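Local coordinates for protein thiamine-monophosphate kinase (Aquifex aeolicus, PDB 1VQV) that catalyses the ATP-dependent phosphorylation of thiamine monophosphate to thiamine diphosphate, the last step in making the active form of vitamin B1, at residues T41-N46 and I65-S70; G61-S66 and L186-R191; W81-L86 and S129-G134. All coordinates share one frame; numbering follows the deposited sequence.

Interaction 1 of 3, residues T41-N46 and I65-S70; sequences TTDVLN and ISVNVS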
loop_
_atom_site.group_PDB
_atom_site.type_symbol
_atom_site.label_atom_id
_atom_site.label_comp_id
_atom_site.label_asym_id
_atom_site.label_seq_id
_atom_site.Cartn_x
_atom_site.Cartn_y
_atom_site.Cartn_z
ATOM N N THR B 41 -5.139 4.587 -4.821
ATOM C CA THR B 41 -6.039 3.731 -4.070
ATOM C C THR B 41 -5.316 2.576 -3.367
ATOM O O THR B 41 -4.243 2.135 -3.788
ATOM C CB THR B 41 -7.162 3.123 -4.990
ATOM O OG1 THR B 41 -8.146 2.461 -4.177
ATOM C CG2 THR B 41 -6.583 2.107 -5.975
ATOM N N THR B 42 -5.922 2.110 -2.278
ATOM C CA THR B 42 -5.421 0.976 -1.505
ATOM C C THR B 42 -6.613 0.167 -0.976
ATOM O O THR B 42 -7.677 0.723 -0.708
ATOM C CB THR B 42 -4.518 1.424 -0.300
ATOM O OG1 THR B 42 -4.149 0.271 0.466
ATOM C CG2 THR B 42 -5.245 2.408 0.614
ATOM N N ASP B 43 -6.440 -1.148 -0.875
ATOM C CA ASP B 43 -7.471 -2.030 -0.341
ATOM C C ASP B 43 -6.760 -3.175 0.372
ATOM O O ASP B 43 -5.567 -3.415 0.151
ATOM C CB ASP B 43 -8.376 -2.578 -1.449
ATOM C CG ASP B 43 -7.678 -3.608 -2.320
ATOM O OD1 ASP B 43 -6.532 -3.333 -2.740
ATOM O OD2 ASP B 43 -8.268 -4.687 -2.596
ATOM N N VAL B 44 -7.486 -3.877 1.236
ATOM C CA VAL B 44 -6.878 -4.974 1.963
ATOM C C VAL B 44 -7.777 -6.195 2.066
ATOM O O VAL B 44 -8.996 -6.082 2.183
ATOM C CB VAL B 44 -6.425 -4.504 3.384
ATOM C CG1 VAL B 44 -7.602 -4.015 4.188
ATOM C CG2 VAL B 44 -5.698 -5.631 4.108
ATOM N N LEU B 45 -7.158 -7.366 1.987
ATOM C CA LEU B 45 -7.861 -8.634 2.105
ATOM C C LEU B 45 -7.128 -9.391 3.202
ATOM O O LEU B 45 -5.946 -9.712 3.071
ATOM C CB LEU B 45 -7.819 -9.430 0.787
ATOM C CG LEU B 45 -8.494 -8.788 -0.437
ATOM C CD1 LEU B 45 -8.653 -9.802 -1.567
ATOM C CD2 LEU B 45 -9.857 -8.260 -0.028
ATOM N N ASN B 46 -7.814 -9.635 4.311
ATOM C CA ASN B 46 -7.188 -10.354 5.399
ATOM C C ASN B 46 -7.882 -11.659 5.657
ATOM O O ASN B 46 -9.116 -11.726 5.752
ATOM C CB ASN B 46 -7.172 -9.530 6.684
ATOM C CG ASN B 46 -6.265 -8.333 6.590
ATOM O OD1 ASN B 46 -5.116 -8.441 6.175
ATOM N ND2 ASN B 46 -6.779 -7.176 6.977
ATOM N N ILE B 65 -6.656 -7.444 -7.204
ATOM C CA ILE B 65 -6.507 -6.439 -8.243
ATOM C C ILE B 65 -7.857 -5.803 -8.611
ATOM O O ILE B 65 -7.958 -4.596 -8.795
ATOM C CB ILE B 65 -5.872 -7.059 -9.502
ATOM C CG1 ILE B 65 -4.418 -7.434 -9.204
ATOM C CG2 ILE B 65 -5.986 -6.096 -10.688
ATOM C CD1 ILE B 65 -3.522 -6.275 -8.852
ATOM N N SER B 66 -8.897 -6.619 -8.694
ATOM C CA SER B 66 -10.216 -6.121 -9.050
ATOM C C SER B 66 -10.839 -5.114 -8.092
ATOM O O SER B 66 -11.508 -4.195 -8.538
ATOM C CB SER B 66 -11.188 -7.285 -9.260
ATOM O OG SER B 66 -10.991 -7.877 -10.535
ATOM N N VAL B 67 -10.644 -5.271 -6.790
ATOM C CA VAL B 67 -11.244 -4.322 -5.872
ATOM C C VAL B 67 -10.655 -2.937 -6.112
ATOM O O VAL B 67 -11.387 -1.948 -6.190
ATOM C CB VAL B 67 -11.031 -4.733 -4.401
ATOM C CG1 VAL B 67 -11.628 -3.688 -3.475
ATOM C CG2 VAL B 67 -11.691 -6.077 -4.143
ATOM N N ASN B 68 -9.338 -2.852 -6.248
ATOM C CA ASN B 68 -8.716 -1.560 -6.477
ATOM C C ASN B 68 -9.102 -0.940 -7.799
ATOM O O ASN B 68 -9.222 0.276 -7.907
ATOM C CB ASN B 68 -7.199 -1.662 -6.400
ATOM C CG ASN B 68 -6.709 -1.588 -4.999
ATOM O OD1 ASN B 68 -7.280 -0.879 -4.186
ATOM N ND2 ASN B 68 -5.645 -2.309 -4.699
ATOM N N VAL B 69 -9.290 -1.781 -8.810
ATOM C CA VAL B 69 -9.663 -1.311 -10.138
ATOM C C VAL B 69 -11.081 -0.719 -10.133
ATOM O O VAL B 69 -11.354 0.258 -10.820
ATOM C CB VAL B 69 -9.576 -2.472 -11.174
ATOM C CG1 VAL B 69 -10.074 -2.007 -12.523
ATOM C CG2 VAL B 69 -8.141 -2.968 -11.292
ATOM N N SER B 70 -11.968 -1.312 -9.342
ATOM C CA SER B 70 -13.346 -0.857 -9.246
ATOM C C SER B 70 -13.505 0.542 -8.673
ATOM O O SER B 70 -14.521 1.190 -8.900
ATOM C CB SER B 70 -14.170 -1.836 -8.415
ATOM O OG SER B 70 -14.449 -3.000 -9.169
HETATM O O HOH W 1 -9.493 0.087 -2.935
#
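D43 and N68 stand at the point where strand 41-46 passes helix 65-70, their CA atoms 6.3 Å apart, and the short axes approach to 8.0 Å with directions 144° apart, nearer antiparallel than parallel. This is helix-on-sheet packing in the N-terminal domain related to AIR synthase: helix 57-73 lies against a sheet in which 38-46 is one of the two outermost strands within this chain. The contact is small and built largely from polar side chains, and T41, T42 and D43 all bind magnesium. D43 holds its CG between the backbone N and the carbonyl carbon (chi1 72°), which lifts the carboxylate off the strand toward the helix. There the two oxygens meet different residues. OD2 comes up against V67, 3.3 Å from its CB, an apolar neighbour on one side of a magnesium ligand. OD1 is turned to the amide of N68, the planes of the two groups 73° apart, though their spacing is doubtful in the model. The amide is placed instead by a weak hydrogen bond from ND2 to V130 O on the adjacent strand 127-136. Methyl CG2 of T41 packs 3.8 Å from N68 CB, while on the polar side one water bridges the segments, 3.0 Å from T41 OG1 and 2.7 Å from N68 OD1, to which it probably donates.

Interaction 2 of 3, residues G61-S66 and L186-R191; sequences GWKAIS and LRPTAR. With PO4 (phosphate ion), chain F.
W62 meets the segment 186-191 twice, with the edge of its indole against P188 and with a face against R187. The contact joins helix 57-73 of the N-terminal domain to the irregular connection after helix 176-186, far along the chain. Its tight, buried part lies at the ring edge. NE1 donates to P188 O at 2.8 Å with an N-H...O angle of 151°, and the oxygen sits nearly in the plane of the indole. CG of W62 is anti to the backbone N (chi1 172°), which carries the ring out from the helix to that carbonyl. S66 OG lies 3.3 Å from P188 O, at best a weak second donor, since its hydroxyl also pairs with Y111. Beside it, the extended K63 chain crosses the proline at about a right angle, CD to P188 CD 4.0 Å, and its NZ passes on to H185 O. A190 closes this end by resting its CB on S66 O.

The other side faces solvent, yet the stack itself is close. R187, an exposed residue, lays its guanidinium flat on the six-membered ring, the planes 16° apart and CZ 3.8 Å from the ring centroid, a cation-pi stack. The edge of the same group gives NH1 to O4 of a phosphate ion at 2.9 Å, an ion probably taken up from the crystallisation liquor. A leucine in place of W62 would probably leave P188 O without its main donor and the R187 guanidinium without the ring surface on which it lies. The indole thus serves two chemistries at once, a directional N-H bond at its edge and a pi surface that probably steadies an arginine, whose charge the nearby phosphate may partly balance in this crystal.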
loop_
_atom_site.group_PDB
_atom_site.type_symbol
_atom_site.label_atom_id
_atom_site.label_comp_id
_atom_site.label_asym_id
_atom_site.label_seq_id
_atom_site.Cartn_x
_atom_site.Cartn_y
_atom_site.Cartn_z
ATOM N N GLY B 61 -6.312 -13.798 -5.699
ATOM C CA GLY B 61 -5.338 -13.007 -6.427
ATOM C C GLY B 61 -6.017 -12.094 -7.424
ATOM O O GLY B 61 -5.591 -10.970 -7.626
ATOM N N TRP B 62 -7.076 -12.584 -8.058
ATOM C CA TRP B 62 -7.823 -11.791 -9.021
ATOM C C TRP B 62 -8.551 -10.680 -8.260
ATOM O O TRP B 62 -8.468 -9.517 -8.614
ATOM C CB TRP B 62 -8.810 -12.689 -9.790
ATOM C CG TRP B 62 -9.778 -11.948 -10.694
ATOM C CD1 TRP B 62 -10.920 -11.291 -10.312
ATOM C CD2 TRP B 62 -9.651 -11.737 -12.106
ATOM N NE1 TRP B 62 -11.500 -10.682 -11.390
ATOM C CE2 TRP B 62 -10.746 -10.935 -12.506
ATOM C CE3 TRP B 62 -8.719 -12.143 -13.071
ATOM C CZ2 TRP B 62 -10.937 -10.527 -13.831
ATOM C CZ3 TRP B 62 -8.906 -11.738 -14.386
ATOM C CH2 TRP B 62 -10.013 -10.932 -14.754
ATOM N N LYS B 63 -9.241 -11.041 -7.191
ATOM C CA LYS B 63 -9.959 -10.062 -6.399
ATOM C C LYS B 63 -9.048 -8.939 -5.889
ATOM O O LYS B 63 -9.438 -7.780 -5.901
ATOM C CB LYS B 63 -10.646 -10.759 -5.227
ATOM C CG LYS B 63 -11.686 -9.930 -4.532
ATOM C CD LYS B 63 -12.636 -10.814 -3.766
ATOM C CE LYS B 63 -13.679 -9.995 -3.035
ATOM N NZ LYS B 63 -14.629 -10.850 -2.271
ATOM N N ALA B 64 -7.836 -9.275 -5.458
ATOM C CA ALA B 64 -6.915 -8.266 -4.939
ATOM C C ALA B 64 -6.734 -7.116 -5.923
ATOM O O ALA B 64 -6.664 -5.952 -5.530
ATOM C CB ALA B 64 -5.575 -8.898 -4.613
ATOM N N ILE B 65 -6.656 -7.444 -7.204
ATOM C CA ILE B 65 -6.507 -6.439 -8.243
ATOM C C ILE B 65 -7.857 -5.803 -8.611
ATOM O O ILE B 65 -7.958 -4.596 -8.795
ATOM C CB ILE B 65 -5.872 -7.059 -9.502
ATOM C CG1 ILE B 65 -4.418 -7.434 -9.204
ATOM C CG2 ILE B 65 -5.986 -6.096 -10.688
ATOM C CD1 ILE B 65 -3.522 -6.275 -8.852
ATOM N N SER B 66 -8.897 -6.619 -8.694
ATOM C CA SER B 66 -10.216 -6.121 -9.050
ATOM C C SER B 66 -10.839 -5.114 -8.092
ATOM O O SER B 66 -11.508 -4.195 -8.538
ATOM C CB SER B 66 -11.188 -7.285 -9.260
ATOM O OG SER B 66 -10.991 -7.877 -10.535
ATOM N N LEU B 186 -16.447 -13.912 -5.070
ATOM C CA LEU B 186 -15.056 -14.339 -5.026
ATOM C C LEU B 186 -14.197 -13.790 -6.165
ATOM O O LEU B 186 -13.075 -13.334 -5.949
ATOM C CB LEU B 186 -14.982 -15.872 -5.014
ATOM C CG LEU B 186 -14.185 -16.502 -3.870
ATOM C CD1 LEU B 186 -14.644 -15.897 -2.569
ATOM C CD2 LEU B 186 -14.392 -18.008 -3.849
ATOM N N ARG B 187 -14.729 -13.843 -7.379
ATOM C CA ARG B 187 -14.022 -13.371 -8.561
ATOM C C ARG B 187 -14.835 -12.300 -9.275
ATOM O O ARG B 187 -15.250 -12.499 -10.414
ATOM C CB ARG B 187 -13.771 -14.538 -9.528
ATOM C CG ARG B 187 -12.317 -14.932 -9.703
ATOM C CD ARG B 187 -12.041 -15.652 -11.039
ATOM N NE ARG B 187 -12.239 -14.762 -12.186
ATOM C CZ ARG B 187 -11.442 -14.719 -13.252
ATOM N NH1 ARG B 187 -10.382 -15.507 -13.327
ATOM N NH2 ARG B 187 -11.715 -13.903 -14.259
ATOM N N PRO B 188 -15.079 -11.154 -8.620
ATOM C CA PRO B 188 -15.857 -10.093 -9.269
ATOM C C PRO B 188 -15.092 -9.451 -10.423
ATOM O O PRO B 188 -13.876 -9.551 -10.483
ATOM C CB PRO B 188 -16.116 -9.116 -8.130
ATOM C CG PRO B 188 -14.894 -9.269 -7.279
ATOM C CD PRO B 188 -14.682 -10.755 -7.257
ATOM N N THR B 189 -15.815 -8.832 -11.353
ATOM C CA THR B 189 -15.202 -8.145 -12.491
ATOM C C THR B 189 -15.528 -6.652 -12.387
ATOM O O THR B 189 -16.691 -6.268 -12.304
ATOM C CB THR B 189 -15.721 -8.683 -13.859
ATOM O OG1 THR B 189 -15.408 -10.076 -13.988
ATOM C CG2 THR B 189 -15.056 -7.941 -15.011
ATOM N N ALA B 190 -14.497 -5.814 -12.350
ATOM C CA ALA B 190 -14.706 -4.381 -12.265
ATOM C C ALA B 190 -15.330 -3.945 -13.581
ATOM O O ALA B 190 -15.019 -4.498 -14.639
ATOM C CB ALA B 190 -13.387 -3.667 -12.038
ATOM N N ARG B 191 -16.206 -2.950 -13.505
ATOM C CA ARG B 191 -16.893 -2.439 -14.676
ATOM C C ARG B 191 -15.997 -1.536 -15.478
ATOM O O ARG B 191 -16.362 -0.416 -15.813
ATOM C CB ARG B 191 -18.136 -1.688 -14.235
ATOM C CG ARG B 191 -19.048 -2.559 -13.424
ATOM C CD ARG B 191 -19.171 -3.914 -14.076
ATOM N NE ARG B 191 -20.562 -4.207 -14.387
ATOM C CZ ARG B 191 -21.076 -4.208 -15.609
ATOM N NH1 ARG B 191 -20.315 -3.938 -16.662
ATOM N NH2 ARG B 191 -22.361 -4.464 -15.766
HETATM P P PO4 F . -10.566 -19.147 -11.736
HETATM O O1 PO4 F . -11.210 -19.223 -13.075
HETATM O O2 PO4 F . -11.596 -19.301 -10.679
HETATM O O3 PO4 F . -9.558 -20.235 -11.606
HETATM O O4 PO4 F . -9.897 -17.827 -11.581
#

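Interaction 3 of 3, residues W81-L86 and S129-G134; sequences WALISL and SVFLVG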
loop_
_atom_site.group_PDB
_atom_site.type_symbol
_atom_site.label_atom_id
_atom_site.label_comp_id
_atom_site.label_asym_id
_atom_site.label_seq_id
_atom_site.Cartn_x
_atom_site.Cartn_y
_atom_site.Cartn_z
ATOM N N TRP B 81 -0.633 1.252 -12.586
ATOM C CA TRP B 81 0.390 0.515 -11.824
ATOM C C TRP B 81 -0.087 -0.023 -10.485
ATOM O O TRP B 81 -0.947 0.562 -9.837
ATOM C CB TRP B 81 1.625 1.406 -11.599
ATOM C CG TRP B 81 2.130 2.021 -12.856
ATOM C CD1 TRP B 81 2.758 1.380 -13.887
ATOM C CD2 TRP B 81 1.906 3.360 -13.291
ATOM N NE1 TRP B 81 2.925 2.238 -14.948
ATOM C CE2 TRP B 81 2.411 3.462 -14.610
ATOM C CE3 TRP B 81 1.317 4.492 -12.696
ATOM C CZ2 TRP B 81 2.342 4.646 -15.349
ATOM C CZ3 TRP B 81 1.246 5.669 -13.429
ATOM C CH2 TRP B 81 1.758 5.736 -14.743
ATOM N N ALA B 82 0.505 -1.132 -10.060
ATOM C CA ALA B 82 0.126 -1.745 -8.801
ATOM C C ALA B 82 1.301 -2.258 -7.966
ATOM O O ALA B 82 2.280 -2.789 -8.500
ATOM C CB ALA B 82 -0.840 -2.878 -9.071
ATOM N N LEU B 83 1.190 -2.075 -6.653
ATOM C CA LEU B 83 2.180 -2.537 -5.678
ATOM C C LEU B 83 1.463 -3.530 -4.753
ATOM O O LEU B 83 0.479 -3.177 -4.086
ATOM C CB LEU B 83 2.719 -1.379 -4.826
ATOM C CG LEU B 83 3.677 -0.357 -5.423
ATOM C CD1 LEU B 83 4.106 0.606 -4.348
ATOM C CD2 LEU B 83 4.886 -1.062 -5.984
ATOM N N ILE B 84 1.951 -4.766 -4.709
ATOM C CA ILE B 84 1.325 -5.774 -3.873
ATOM C C ILE B 84 2.196 -6.224 -2.717
ATOM O O ILE B 84 3.267 -6.796 -2.906
ATOM C CB ILE B 84 0.914 -6.997 -4.703
ATOM C CG1 ILE B 84 -0.134 -6.570 -5.733
ATOM C CG2 ILE B 84 0.386 -8.091 -3.788
ATOM C CD1 ILE B 84 -0.684 -7.684 -6.555
ATOM N N SER B 85 1.696 -5.967 -1.517
ATOM C CA SER B 85 2.386 -6.304 -0.289
ATOM C C SER B 85 1.732 -7.533 0.354
ATOM O O SER B 85 0.522 -7.561 0.585
ATOM C CB SER B 85 2.339 -5.091 0.651
ATOM O OG SER B 85 3.146 -5.267 1.796
ATOM N N LEU B 86 2.535 -8.555 0.637
ATOM C CA LEU B 86 1.997 -9.767 1.234
ATOM C C LEU B 86 2.544 -10.117 2.607
ATOM O O LEU B 86 3.753 -10.097 2.828
ATOM C CB LEU B 86 2.221 -10.962 0.304
ATOM C CG LEU B 86 1.452 -11.003 -1.015
ATOM C CD1 LEU B 86 1.755 -12.313 -1.701
ATOM C CD2 LEU B 86 -0.054 -10.875 -0.760
ATOM N N SER B 129 -2.337 -6.614 0.944
ATOM C CA SER B 129 -2.478 -5.170 0.871
ATOM C C SER B 129 -2.041 -4.724 -0.516
ATOM O O SER B 129 -0.881 -4.874 -0.888
ATOM C CB SER B 129 -1.616 -4.518 1.958
ATOM O OG SER B 129 -1.752 -3.111 1.971
ATOM N N VAL B 130 -2.977 -4.167 -1.274
ATOM C CA VAL B 130 -2.706 -3.740 -2.639
ATOM C C VAL B 130 -2.750 -2.228 -2.823
ATOM O O VAL B 130 -3.538 -1.516 -2.183
ATOM C CB VAL B 130 -3.721 -4.372 -3.610
ATOM C CG1 VAL B 130 -3.001 -5.045 -4.754
ATOM C CG2 VAL B 130 -4.603 -5.352 -2.864
ATOM N N PHE B 131 -1.901 -1.753 -3.722
ATOM C CA PHE B 131 -1.804 -0.336 -4.022
ATOM C C PHE B 131 -1.939 -0.178 -5.517
ATOM O O PHE B 131 -1.285 -0.875 -6.283
ATOM C CB PHE B 131 -0.445 0.186 -3.551
ATOM C CG PHE B 131 -0.129 1.604 -3.971
ATOM C CD1 PHE B 131 -0.922 2.679 -3.550
ATOM C CD2 PHE B 131 1.026 1.871 -4.717
ATOM C CE1 PHE B 131 -0.563 3.999 -3.860
ATOM C CE2 PHE B 131 1.394 3.180 -5.031
ATOM C CZ PHE B 131 0.603 4.247 -4.602
ATOM N N LEU B 132 -2.775 0.755 -5.935
ATOM C CA LEU B 132 -2.970 0.954 -7.349
ATOM C C LEU B 132 -3.012 2.405 -7.747
ATOM O O LEU B 132 -3.670 3.225 -7.107
ATOM C CB LEU B 132 -4.260 0.286 -7.779
ATOM C CG LEU B 132 -4.623 0.415 -9.252
ATOM C CD1 LEU B 132 -3.624 -0.319 -10.106
ATOM C CD2 LEU B 132 -6.000 -0.164 -9.458
ATOM N N VAL B 133 -2.303 2.709 -8.823
ATOM C CA VAL B 133 -2.282 4.055 -9.340
ATOM C C VAL B 133 -2.948 4.062 -10.702
ATOM O O VAL B 133 -2.671 3.193 -11.530
ATOM C CB VAL B 133 -0.871 4.566 -9.497
ATOM C CG1 VAL B 133 -0.915 5.996 -10.003
ATOM C CG2 VAL B 133 -0.142 4.469 -8.174
ATOM N N GLY B 134 -3.829 5.039 -10.924
ATOM C CA GLY B 134 -4.528 5.153 -12.197
ATOM C C GLY B 134 -4.675 6.593 -12.671
ATOM O O GLY B 134 -4.937 7.492 -11.882
#
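Strands 81-86 and 129-134 form an antiparallel pair in the middle of the four-stranded sheet of the N-terminal domain, with W81 opposite V133 and S85 opposite S129. Strand 114-122 flanks the first on its outer side and strand 38-46 the second. Three hydrogen-bonded pairs, W81-V133, L83-F131 and S85-S129, each exchange two backbone bonds, the one from V133 N to W81 O being less surely placed; L83 N to F131 O is 2.8 Å and S129 N to S85 O is 3.0 Å. Between them A82-L132 and I84-V130 are non-hydrogen-bonded pairs.

Alternation of the side chains gives the sheet two unlike faces. On one, I84 and V130 lie side by side with CG1 to CG1 at 3.4 Å, and A82 sits beside L132. Helices cover this face: I84 also touches I65 and V104, while L132 touches V69 and V72. The other face carries L83 and F131, which point the same way. F131 places its CG anti to the backbone N (chi1 172°), bringing ring atom CD2 close to L83 CD1, with L83 CB at the ring edge. Near the end of this row V133 CG1 sits at the indole edge of W81, in its plane and 3.8 Å from CE3.

That second face meets the other subunit. F131 stacks on F131 of the second subunit, and S129 OG is hydrogen-bonded to S129 OG of that subunit across the dimer. This is consistent with the PurM-like N-terminal domain, in which the sheets of two subunits meet at the dimer interface to form a beta barrel.

How the interactions relate
Helix 57-73 supplies a segment to interactions 1 and 2 and packs on the sheet holding interaction 3. The first two share I65 and S66, their centres about 8 Å apart, the helix turning one side to the magnesium-binding strand and another to the loop 186-191. Interaction 3 adjoins interaction 1 through the sheet, where D43 O and V130 N are 3.0 Å apart in a probable hydrogen bond. Interactions 2 and 3 are more distant, centres about 13 Å apart, yet I65 CD1 reaches I84 CD1 at 3.9 Å. Of the three contacts, only interaction 1 holds magnesium-binding residues, whereas K63 of interaction 2 is about 6 Å from substrate-binding H50 and E260, side chain to side chain.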